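Local coordinates for amino acid adenylation domain-containing protein (Bacillus stratosphericus LAMA 585, PDB 6ULY) that probably selects an alpha-keto acid and activates it as an acyl adenylate, as the adenylation domain of a nonribosomal depsipeptide synthetase module, at residues L49-L60 with V82-F93; P253-D261 with W290-M298. All coordinates share one frame; numbering follows the deposited sequence.

Both contacts lie within the AMP-binding region of the chain, in series along it, with centres about 32 Å apart and nearest atoms about 15 Å apart, and they share no helix or strand. Interaction 1 is a buried helix-on-helix crossing, largely apolar, with no conventional hydrogen bond between its segments, in which small residues let the backbones come close. Interaction 2 is only partly buried: a helix is bound to the loop that leads into a strand, and methionine and leucine packing on its inner side gives way to two aspartate-accepted hydrogen bonds toward the surface. In each, a helix arginine whose guanidinium lies clear of the partner segment binds sulfate, probably from the crystallisation liquor.

Interaction 1 (L49-L60 with V82-F93); sequences LQGDAERVLTGL and VTAFWACVLGGF. With SO4 (sulfate ion), chain G.
Ala53 and Ala87 mark the point where helices 49-60 and 82-91 cross, their axes 7.7 Å apart at an angle of -70°. With only methyl groups between them the backbones come close: Ala87 CB lies 3.2 Å from Ala53 O, and Ala87 CA adds a long CA-H...O contact to the same oxygen.

The packing is knobs-into-holes in both directions. The Ala53 methyl sits among Thr83, Trp86, Ala87 and Leu90, while Ala87 is held by Ala53, Val56, Leu57 and Leu60. Thr83 turns CG2 anti to its own backbone N, which drives that methyl into the hole formed by Leu49, Asp52, Ala53 and Val56; its approach to Val56 CG2, 3.5 Å, is tight. Leu90 fills the next hole with CD1, which touches Glu54 CG at 3.5 Å.

Aromatic groups meet leucines at both ends. Leu49 CD2 approaches the pyrrole end of Trp86, 3.6 Å from CD1, the side chains nearly perpendicular. At the other end Leu57 CD1 reaches both Gly91 CA and Phe93 CE2, the latter at 3.5 Å, and Leu60 CB also touches CE2.

Polar ends are satisfied outside the pair: Trp86 NE1 bonds to His231, and Gln44 bonds to both Asp52 and Thr83, whose hydroxyl also bonds to His79 O. Arg55 NH1 donates to Leu159 O and, at 2.7 Å, to O2 of a sulfate that also accepts from Arg161 N.

A Schellman motif at Gly92 ends helix 78-91, the connection of a beta-alpha-beta crossover between parallel strands 70-74 and 94-97; helix 46-62 crosses this helix, whose Ala84, Phe85 and Cys88 pack on strand 70-74.

Interaction 2 (P253-D261 with W290-M298); sequences PLRWLDWMD and WDLSAMTCM. With SO4 (sulfate ion), chain N; SO4 (sulfate ion), chain O.
Trp290 lies across the side of helix 255-261, gripped at both its edge and one face. Its NE1 donates to Asp258 OD1 at 2.5 Å in an almost straight bond (176°), with the oxygen in the indole plane and the carboxylate nearly coplanar with the ring. Leu257 CB sits over the five-membered ring in a CH-pi contact, 3.4 Å from its centroid, and Leu257 CD1 continues over the benzo part. The in-plane bond and the covered face probably limit rotation of the indole.

Asp291 N donates to Asp261 OD1 at 2.6 Å, approaching on the anti side and 21° out of the carboxylate plane. With CG anti to the backbone N (chi1 167°), Asp261 directs this oxygen to the loop backbone. The turn beyond is braced from within: Asp291 OD1 accepts Ser293 N in an Asx turn and also Ser293 OG, both from the same face.

Farther in, Leu292 CD2 packs on Met260 CB at 3.6 Å, and Met260, bent at its thioether, puts CE 3.6 Å from Met295 CE and 3.7 Å from Met298 CE. The Met298 methyl lies over one face of Trp256, 4.2 Å from the centroid of its six-membered ring.

Facing away from the loop, Arg255 donates from NH1 to O1 of one sulfate at 2.7 Å and from NH2 to O2 of another. Thr268 on strand 267-270 bonds to Trp256 NE1, and Phe275 of helix 272-279 meets the same indole edge-to-face. Met298 belongs to strand 297-301, beside strands 267-270 and 327-333 in the mixed sheet; Ile285 of helix 282-285 touches both Leu257 and Trp290.

Interaction 1 (L49-L60 with V82-F93)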
loop_
_atom_site.group_PDB
_atom_site.type_symbol
_atom_site.label_atom_id
_atom_site.label_comp_id
_atom_site.label_asym_id
_atom_site.label_seq_id
_atom_site.Cartn_x
_atom_site.Cartn_y
_atom_site.Cartn_z
ATOM N N LEU A 49 21.131 29.393 -19.596
ATOM C CA LEU A 49 20.901 28.212 -18.768
ATOM C C LEU A 49 22.147 27.337 -18.705
ATOM O O LEU A 49 22.532 26.868 -17.627
ATOM C CB LEU A 49 19.708 27.424 -19.309
ATOM C CG LEU A 49 19.407 26.071 -18.657
ATOM C CD1 LEU A 49 19.165 26.210 -17.156
ATOM C CD2 LEU A 49 18.210 25.423 -19.334
ATOM N N GLN A 50 22.809 27.127 -19.844
ATOM C CA GLN A 50 24.002 26.288 -19.854
ATOM C C GLN A 50 25.080 26.864 -18.944
ATOM O O GLN A 50 25.676 26.144 -18.133
ATOM C CB GLN A 50 24.520 26.137 -21.285
ATOM C CG GLN A 50 25.604 25.079 -21.442
ATOM C CD GLN A 50 26.069 24.936 -22.877
ATOM O OE1 GLN A 50 25.961 25.871 -23.673
ATOM N NE2 GLN A 50 26.579 23.760 -23.218
ATOM N N GLY A 51 25.347 28.166 -19.068
ATOM C CA GLY A 51 26.323 28.797 -18.195
ATOM C C GLY A 51 25.883 28.805 -16.744
ATOM O O GLY A 51 26.668 28.491 -15.844
ATOM N N ASP A 52 24.624 29.170 -16.495
ATOM C CA ASP A 52 24.094 29.090 -15.137
ATOM C C ASP A 52 24.241 27.682 -14.571
ATOM O O ASP A 52 24.665 27.511 -13.421
ATOM C CB ASP A 52 22.630 29.527 -15.119
ATOM C CG ASP A 52 22.474 31.018 -15.338
ATOM O OD1 ASP A 52 23.421 31.753 -14.997
ATOM O OD2 ASP A 52 21.417 31.452 -15.848
ATOM N N ALA A 53 23.910 26.662 -15.367
ATOM C CA ALA A 53 24.062 25.289 -14.897
ATOM C C ALA A 53 25.520 24.973 -14.600
ATOM O O ALA A 53 25.826 24.246 -13.647
ATOM C CB ALA A 53 23.500 24.314 -15.932
ATOM N N GLU A 54 26.436 25.514 -15.407
ATOM C CA GLU A 54 27.856 25.298 -15.156
ATOM C C GLU A 54 28.310 26.009 -13.888
ATOM O O GLU A 54 29.172 25.497 -13.166
ATOM C CB GLU A 54 28.674 25.764 -16.362
ATOM C CG GLU A 54 28.607 24.812 -17.553
ATOM C CD GLU A 54 29.104 25.434 -18.843
ATOM O OE1 GLU A 54 29.178 24.713 -19.861
ATOM O OE2 GLU A 54 29.421 26.643 -18.843
ATOM N N ARG A 55 27.739 27.179 -13.593
ATOM C CA ARG A 55 28.057 27.857 -12.340
ATOM C C ARG A 55 27.582 27.033 -11.151
ATOM O O ARG A 55 28.352 26.751 -10.224
ATOM C CB ARG A 55 27.432 29.255 -12.324
ATOM C CG ARG A 55 27.952 30.180 -13.417
ATOM C CD ARG A 55 27.436 31.605 -13.262
ATOM N NE ARG A 55 27.443 32.325 -14.535
ATOM C CZ ARG A 55 28.533 32.834 -15.104
ATOM N NH1 ARG A 55 29.715 32.699 -14.518
ATOM N NH2 ARG A 55 28.444 33.472 -16.265
ATOM N N VAL A 56 26.314 26.617 -11.169
ATOM C CA VAL A 56 25.811 25.767 -10.092
ATOM C C VAL A 56 26.658 24.505 -9.973
ATOM O O VAL A 56 26.895 24.001 -8.867
ATOM C CB VAL A 56 24.325 25.436 -10.318
ATOM C CG1 VAL A 56 23.838 24.437 -9.275
ATOM C CG2 VAL A 56 23.492 26.703 -10.269
ATOM N N LEU A 57 27.137 23.980 -11.105
ATOM C CA LEU A 57 27.959 22.774 -11.069
ATOM C C LEU A 57 29.230 22.994 -10.259
ATOM O O LEU A 57 29.713 22.072 -9.592
ATOM C CB LEU A 57 28.303 22.329 -12.491
ATOM C CG LEU A 57 29.275 21.153 -12.617
ATOM C CD1 LEU A 57 28.709 19.890 -11.974
ATOM C CD2 LEU A 57 29.606 20.903 -14.083
ATOM N N THR A 58 29.796 24.201 -10.318
ATOM C CA THR A 58 30.991 24.484 -9.530
ATOM C C THR A 58 30.719 24.297 -8.046
ATOM O O THR A 58 31.530 23.703 -7.324
ATOM C CB THR A 58 31.479 25.908 -9.798
ATOM O OG1 THR A 58 31.892 26.031 -11.164
ATOM C CG2 THR A 58 32.642 26.253 -8.875
ATOM N N GLY A 59 29.585 24.809 -7.570
ATOM C CA GLY A 59 29.268 24.688 -6.158
ATOM C C GLY A 59 28.974 23.260 -5.744
ATOM O O GLY A 59 29.397 22.818 -4.672
ATOM N N LEU A 60 28.249 22.517 -6.584
ATOM C CA LEU A 60 27.935 21.130 -6.254
ATOM C C LEU A 60 29.203 20.296 -6.128
ATOM O O LEU A 60 29.343 19.504 -5.188
ATOM C CB LEU A 60 27.001 20.535 -7.308
ATOM C CG LEU A 60 25.626 21.198 -7.430
ATOM C CD1 LEU A 60 24.801 20.533 -8.515
ATOM C CD2 LEU A 60 24.884 21.169 -6.101
ATOM N N VAL A 82 15.127 24.481 -12.479
ATOM C CA VAL A 82 15.587 24.228 -13.843
ATOM C C VAL A 82 17.108 24.287 -13.906
ATOM O O VAL A 82 17.761 23.429 -14.510
ATOM C CB VAL A 82 14.950 25.237 -14.817
ATOM C CG1 VAL A 82 15.652 25.196 -16.164
ATOM C CG2 VAL A 82 13.466 24.964 -14.981
ATOM N N THR A 83 17.694 25.312 -13.287
ATOM C CA THR A 83 19.146 25.457 -13.312
ATOM C C THR A 83 19.819 24.332 -12.543
ATOM O O THR A 83 20.833 23.782 -12.990
ATOM C CB THR A 83 19.549 26.816 -12.728
ATOM O OG1 THR A 83 18.938 27.860 -13.490
ATOM C CG2 THR A 83 21.060 27.000 -12.749
ATOM N N ALA A 84 19.274 23.988 -11.375
ATOM C CA ALA A 84 19.838 22.904 -10.581
ATOM C C ALA A 84 19.744 21.574 -11.318
ATOM O O ALA A 84 20.649 20.738 -11.223
ATOM C CB ALA A 84 19.121 22.823 -9.234
ATOM N N PHE A 85 18.650 21.358 -12.049
ATOM C CA PHE A 85 18.491 20.116 -12.795
ATOM C C PHE A 85 19.589 19.957 -13.836
ATOM O O PHE A 85 20.166 18.873 -13.986
ATOM C CB PHE A 85 17.119 20.088 -13.462
ATOM C CG PHE A 85 16.916 18.921 -14.381
ATOM C CD1 PHE A 85 16.457 17.709 -13.890
ATOM C CD2 PHE A 85 17.173 19.036 -15.738
ATOM C CE1 PHE A 85 16.263 16.633 -14.736
ATOM C CE2 PHE A 85 16.981 17.962 -16.588
ATOM C CZ PHE A 85 16.526 16.757 -16.084
ATOM N N TRP A 86 19.896 21.029 -14.563
ATOM C CA TRP A 86 20.879 20.924 -15.630
ATOM C C TRP A 86 22.302 20.907 -15.095
ATOM O O TRP A 86 23.167 20.244 -15.678
ATOM C CB TRP A 86 20.667 22.057 -16.621
ATOM C CG TRP A 86 19.457 21.822 -17.463
ATOM C CD1 TRP A 86 18.251 22.443 -17.360
ATOM C CD2 TRP A 86 19.331 20.873 -18.528
ATOM N NE1 TRP A 86 17.383 21.951 -18.304
ATOM C CE2 TRP A 86 18.023 20.985 -19.034
ATOM C CE3 TRP A 86 20.203 19.947 -19.108
ATOM C CZ2 TRP A 86 17.564 20.205 -20.091
ATOM C CZ3 TRP A 86 19.745 19.177 -20.157
ATOM C CH2 TRP A 86 18.440 19.311 -20.639
ATOM N N ALA A 87 22.563 21.590 -13.980
ATOM C CA ALA A 87 23.842 21.405 -13.307
ATOM C C ALA A 87 24.076 19.929 -13.004
ATOM O O ALA A 87 25.167 19.395 -13.244
ATOM C CB ALA A 87 23.887 22.236 -12.026
ATOM N N CYS A 88 23.049 19.246 -12.491
ATOM C CA CYS A 88 23.170 17.821 -12.202
ATOM C C CYS A 88 23.395 17.014 -13.476
ATOM O O CYS A 88 24.233 16.106 -13.507
ATOM C CB CYS A 88 21.917 17.335 -11.474
ATOM S SG CYS A 88 21.735 17.958 -9.790
ATOM N N VAL A 89 22.642 17.319 -14.532
ATOM C CA VAL A 89 22.877 16.682 -15.825
ATOM C C VAL A 89 24.330 16.852 -16.254
ATOM O O VAL A 89 24.961 15.911 -16.745
ATOM C CB VAL A 89 21.910 17.252 -16.878
ATOM C CG1 VAL A 89 22.340 16.830 -18.281
ATOM C CG2 VAL A 89 20.488 16.802 -16.582
ATOM N N LEU A 90 24.883 18.057 -16.087
ATOM C CA LEU A 90 26.265 18.290 -16.503
ATOM C C LEU A 90 27.236 17.486 -15.648
ATOM O O LEU A 90 28.218 16.937 -16.161
ATOM C CB LEU A 90 26.604 19.782 -16.426
ATOM C CG LEU A 90 25.912 20.699 -17.431
ATOM C CD1 LEU A 90 26.344 22.140 -17.211
ATOM C CD2 LEU A 90 26.207 20.260 -18.858
ATOM N N GLY A 91 26.983 17.404 -14.349
ATOM C CA GLY A 91 27.883 16.707 -13.462
ATOM C C GLY A 91 27.696 15.210 -13.393
ATOM O O GLY A 91 28.459 14.538 -12.692
ATOM N N GLY A 92 26.721 14.655 -14.109
ATOM C CA GLY A 92 26.395 13.253 -13.936
ATOM C C GLY A 92 25.682 12.953 -12.642
ATOM O O GLY A 92 25.567 11.782 -12.260
ATOM N N PHE A 93 25.222 13.983 -11.944
ATOM C CA PHE A 93 24.451 13.801 -10.732
ATOM C C PHE A 93 23.015 13.468 -11.105
ATOM O O PHE A 93 22.529 13.849 -12.176
ATOM C CB PHE A 93 24.502 15.064 -9.874
ATOM C CG PHE A 93 25.875 15.672 -9.773
ATOM C CD1 PHE A 93 26.992 14.871 -9.602
ATOM C CD2 PHE A 93 26.052 17.045 -9.869
ATOM C CE1 PHE A 93 28.254 15.422 -9.515
ATOM C CE2 PHE A 93 27.313 17.603 -9.783
ATOM C CZ PHE A 93 28.416 16.793 -9.607
HETATM S S SO4 G . 32.694 32.716 -15.954
HETATM O O1 SO4 G . 32.532 31.311 -16.119
HETATM O O2 SO4 G . 32.399 33.071 -14.595
HETATM O O3 SO4 G . 34.080 33.037 -16.225
HETATM O O4 SO4 G . 31.793 33.410 -16.863
#

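Interaction 2 (P253-D261 with W290-M298)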
loop_
_atom_site.group_PDB
_atom_site.type_symbol
_atom_site.label_atom_id
_atom_site.label_comp_id
_atom_site.label_asym_id
_atom_site.label_seq_id
_atom_site.Cartn_x
_atom_site.Cartn_y
_atom_site.Cartn_z
ATOM N N PRO A 253 -6.878 31.193 -11.075
ATOM C CA PRO A 253 -6.843 30.375 -12.300
ATOM C C PRO A 253 -6.891 31.179 -13.591
ATOM O O PRO A 253 -6.294 30.760 -14.592
ATOM C CB PRO A 253 -8.081 29.480 -12.149
ATOM C CG PRO A 253 -8.284 29.370 -10.672
ATOM C CD PRO A 253 -7.877 30.703 -10.107
ATOM N N LEU A 254 -7.580 32.321 -13.607
ATOM C CA LEU A 254 -7.659 33.108 -14.834
ATOM C C LEU A 254 -6.299 33.616 -15.288
ATOM O O LEU A 254 -6.171 34.049 -16.439
ATOM C CB LEU A 254 -8.615 34.285 -14.650
ATOM C CG LEU A 254 -10.104 33.930 -14.607
ATOM C CD1 LEU A 254 -10.937 35.192 -14.448
ATOM C CD2 LEU A 254 -10.535 33.152 -15.847
ATOM N N ARG A 255 -5.283 33.573 -14.424
ATOM C CA ARG A 255 -3.932 33.894 -14.865
ATOM C C ARG A 255 -3.490 33.008 -16.018
ATOM O O ARG A 255 -2.703 33.443 -16.865
ATOM C CB ARG A 255 -2.959 33.761 -13.700
ATOM C CG ARG A 255 -3.009 34.932 -12.765
ATOM C CD ARG A 255 -2.216 34.695 -11.505
ATOM N NE ARG A 255 -2.308 35.856 -10.634
ATOM C CZ ARG A 255 -1.980 35.867 -9.349
ATOM N NH1 ARG A 255 -1.539 34.764 -8.759
ATOM N NH2 ARG A 255 -2.104 36.989 -8.653
ATOM N N TRP A 256 -3.958 31.759 -16.057
ATOM C CA TRP A 256 -3.687 30.908 -17.209
ATOM C C TRP A 256 -4.044 31.636 -18.498
ATOM O O TRP A 256 -3.250 31.684 -19.444
ATOM C CB TRP A 256 -4.477 29.602 -17.089
ATOM C CG TRP A 256 -3.919 28.439 -17.860
ATOM C CD1 TRP A 256 -2.718 28.372 -18.509
ATOM C CD2 TRP A 256 -4.549 27.165 -18.054
ATOM N NE1 TRP A 256 -2.566 27.139 -19.097
ATOM C CE2 TRP A 256 -3.676 26.379 -18.831
ATOM C CE3 TRP A 256 -5.771 26.616 -17.649
ATOM C CZ2 TRP A 256 -3.984 25.074 -19.209
ATOM C CZ3 TRP A 256 -6.076 25.320 -18.027
ATOM C CH2 TRP A 256 -5.184 24.563 -18.797
ATOM N N LEU A 257 -5.243 32.218 -18.548
ATOM C CA LEU A 257 -5.643 32.971 -19.730
ATOM C C LEU A 257 -4.692 34.135 -19.982
ATOM O O LEU A 257 -4.173 34.296 -21.092
ATOM C CB LEU A 257 -7.082 33.464 -19.574
ATOM C CG LEU A 257 -8.136 32.375 -19.354
ATOM C CD1 LEU A 257 -9.537 32.965 -19.462
ATOM C CD2 LEU A 257 -7.965 31.227 -20.335
ATOM N N ASP A 258 -4.443 34.955 -18.955
ATOM C CA ASP A 258 -3.531 36.087 -19.110
ATOM C C ASP A 258 -2.200 35.639 -19.690
ATOM O O ASP A 258 -1.628 36.304 -20.564
ATOM C CB ASP A 258 -3.279 36.761 -17.760
ATOM C CG ASP A 258 -4.539 37.259 -17.106
ATOM O OD1 ASP A 258 -5.605 37.249 -17.757
ATOM O OD2 ASP A 258 -4.454 37.658 -15.929
ATOM N N TRP A 259 -1.679 34.521 -19.183
ATOM C CA TRP A 259 -0.357 34.059 -19.582
ATOM C C TRP A 259 -0.359 33.590 -21.031
ATOM O O TRP A 259 0.513 33.974 -21.819
ATOM C CB TRP A 259 0.097 32.941 -18.642
ATOM C CG TRP A 259 0.363 33.394 -17.226
ATOM C CD1 TRP A 259 0.696 34.654 -16.814
ATOM C CD2 TRP A 259 0.317 32.585 -16.039
ATOM N NE1 TRP A 259 0.869 34.678 -15.450
ATOM C CE2 TRP A 259 0.636 33.424 -14.950
ATOM C CE3 TRP A 259 0.037 31.235 -15.791
ATOM C CZ2 TRP A 259 0.686 32.958 -13.638
ATOM C CZ3 TRP A 259 0.085 30.774 -14.482
ATOM C CH2 TRP A 259 0.407 31.635 -13.424
ATOM N N MET A 260 -1.335 32.760 -21.405
ATOM C CA MET A 260 -1.434 32.335 -22.796
ATOM C C MET A 260 -1.494 33.536 -23.727
ATOM O O MET A 260 -0.920 33.517 -24.820
ATOM C CB MET A 260 -2.665 31.457 -22.995
ATOM C CG MET A 260 -2.508 30.048 -22.461
ATOM S SD MET A 260 -4.096 29.234 -22.228
ATOM C CE MET A 260 -4.696 29.113 -23.908
ATOM N N ASP A 261 -2.185 34.592 -23.305
ATOM C CA ASP A 261 -2.349 35.777 -24.136
ATOM C C ASP A 261 -1.078 36.615 -24.154
ATOM O O ASP A 261 -0.602 37.015 -25.221
ATOM C CB ASP A 261 -3.536 36.592 -23.620
ATOM C CG ASP A 261 -3.592 37.986 -24.208
ATOM O OD1 ASP A 261 -4.348 38.190 -25.183
ATOM O OD2 ASP A 261 -2.881 38.871 -23.691
ATOM N N TRP A 290 -9.215 38.311 -23.825
ATOM C CA TRP A 290 -7.959 37.636 -24.104
ATOM C C TRP A 290 -7.880 37.316 -25.589
ATOM O O TRP A 290 -8.899 37.096 -26.252
ATOM C CB TRP A 290 -7.807 36.334 -23.306
ATOM C CG TRP A 290 -7.827 36.508 -21.822
ATOM C CD1 TRP A 290 -6.753 36.704 -21.003
ATOM C CD2 TRP A 290 -8.978 36.481 -20.975
ATOM N NE1 TRP A 290 -7.167 36.803 -19.697
ATOM C CE2 TRP A 290 -8.530 36.671 -19.653
ATOM C CE3 TRP A 290 -10.347 36.315 -21.206
ATOM C CZ2 TRP A 290 -9.403 36.699 -18.565
ATOM C CZ3 TRP A 290 -11.212 36.347 -20.126
ATOM C CH2 TRP A 290 -10.737 36.537 -18.822
ATOM N N ASP A 291 -6.659 37.292 -26.105
ATOM C CA ASP A 291 -6.387 36.792 -27.447
ATOM C C ASP A 291 -5.710 35.433 -27.295
ATOM O O ASP A 291 -4.539 35.356 -26.907
ATOM C CB ASP A 291 -5.520 37.766 -28.241
ATOM C CG ASP A 291 -5.395 37.371 -29.702
ATOM O OD1 ASP A 291 -5.913 36.293 -30.076
ATOM O OD2 ASP A 291 -4.787 38.139 -30.477
ATOM N N LEU A 292 -6.456 34.366 -27.578
ATOM C CA LEU A 292 -5.952 33.001 -27.486
ATOM C C LEU A 292 -5.874 32.342 -28.861
ATOM O O LEU A 292 -5.999 31.119 -28.984
ATOM C CB LEU A 292 -6.826 32.174 -26.542
ATOM C CG LEU A 292 -6.996 32.757 -25.135
ATOM C CD1 LEU A 292 -7.986 31.943 -24.325
ATOM C CD2 LEU A 292 -5.661 32.841 -24.409
ATOM N N SER A 293 -5.652 33.147 -29.901
ATOM C CA SER A 293 -5.627 32.641 -31.267
ATOM C C SER A 293 -4.341 31.896 -31.592
ATOM O O SER A 293 -4.320 31.122 -32.555
ATOM C CB SER A 293 -5.817 33.799 -32.257
ATOM O OG SER A 293 -4.807 34.780 -32.100
ATOM N N ALA A 294 -3.276 32.108 -30.816
ATOM C CA ALA A 294 -2.023 31.401 -31.048
ATOM C C ALA A 294 -2.016 29.993 -30.460
ATOM O O ALA A 294 -1.208 29.163 -30.892
ATOM C CB ALA A 294 -0.851 32.193 -30.459
ATOM N N MET A 295 -2.886 29.708 -29.492
ATOM C CA MET A 295 -2.891 28.409 -28.827
ATOM C C MET A 295 -3.337 27.324 -29.800
ATOM O O MET A 295 -4.429 27.402 -30.373
ATOM C CB MET A 295 -3.812 28.449 -27.609
ATOM C CG MET A 295 -3.963 27.111 -26.870
ATOM S SD MET A 295 -2.398 26.395 -26.314
ATOM C CE MET A 295 -1.675 27.759 -25.400
ATOM N N THR A 296 -2.497 26.305 -29.977
ATOM C CA THR A 296 -2.822 25.174 -30.832
ATOM C C THR A 296 -2.896 23.846 -30.094
ATOM O O THR A 296 -3.503 22.906 -30.619
ATOM C CB THR A 296 -1.789 25.038 -31.964
ATOM O OG1 THR A 296 -0.483 24.837 -31.409
ATOM C CG2 THR A 296 -1.778 26.289 -32.832
ATOM N N CYS A 297 -2.322 23.742 -28.895
ATOM C CA CYS A 297 -2.177 22.459 -28.209
ATOM C C CYS A 297 -2.395 22.662 -26.712
ATOM O O CYS A 297 -1.513 23.168 -26.016
ATOM C CB CYS A 297 -0.803 21.862 -28.493
ATOM S SG CYS A 297 -0.396 20.405 -27.506
ATOM N N MET A 298 -3.558 22.253 -26.219
ATOM C CA MET A 298 -3.854 22.258 -24.788
ATOM C C MET A 298 -3.984 20.800 -24.354
ATOM O O MET A 298 -5.058 20.204 -24.436
ATOM C CB MET A 298 -5.120 23.039 -24.476
ATOM C CG MET A 298 -5.103 24.476 -24.951
ATOM S SD MET A 298 -6.367 25.455 -24.117
ATOM C CE MET A 298 -5.547 25.755 -22.550
HETATM S S SO4 N . -1.667 35.984 -5.197
HETATM O O1 SO4 N . -1.498 34.836 -6.041
HETATM O O2 SO4 N . -1.347 35.630 -3.841
HETATM O O3 SO4 N . -0.790 37.034 -5.637
HETATM O O4 SO4 N . -3.030 36.436 -5.266
HETATM S S SO4 O . -0.515 40.132 -10.229
HETATM O O1 SO4 O . -0.220 38.993 -11.050
HETATM O O2 SO4 O . -1.851 40.018 -9.717
HETATM O O3 SO4 O . 0.414 40.190 -9.137
HETATM O O4 SO4 O . -0.406 41.327 -11.015
#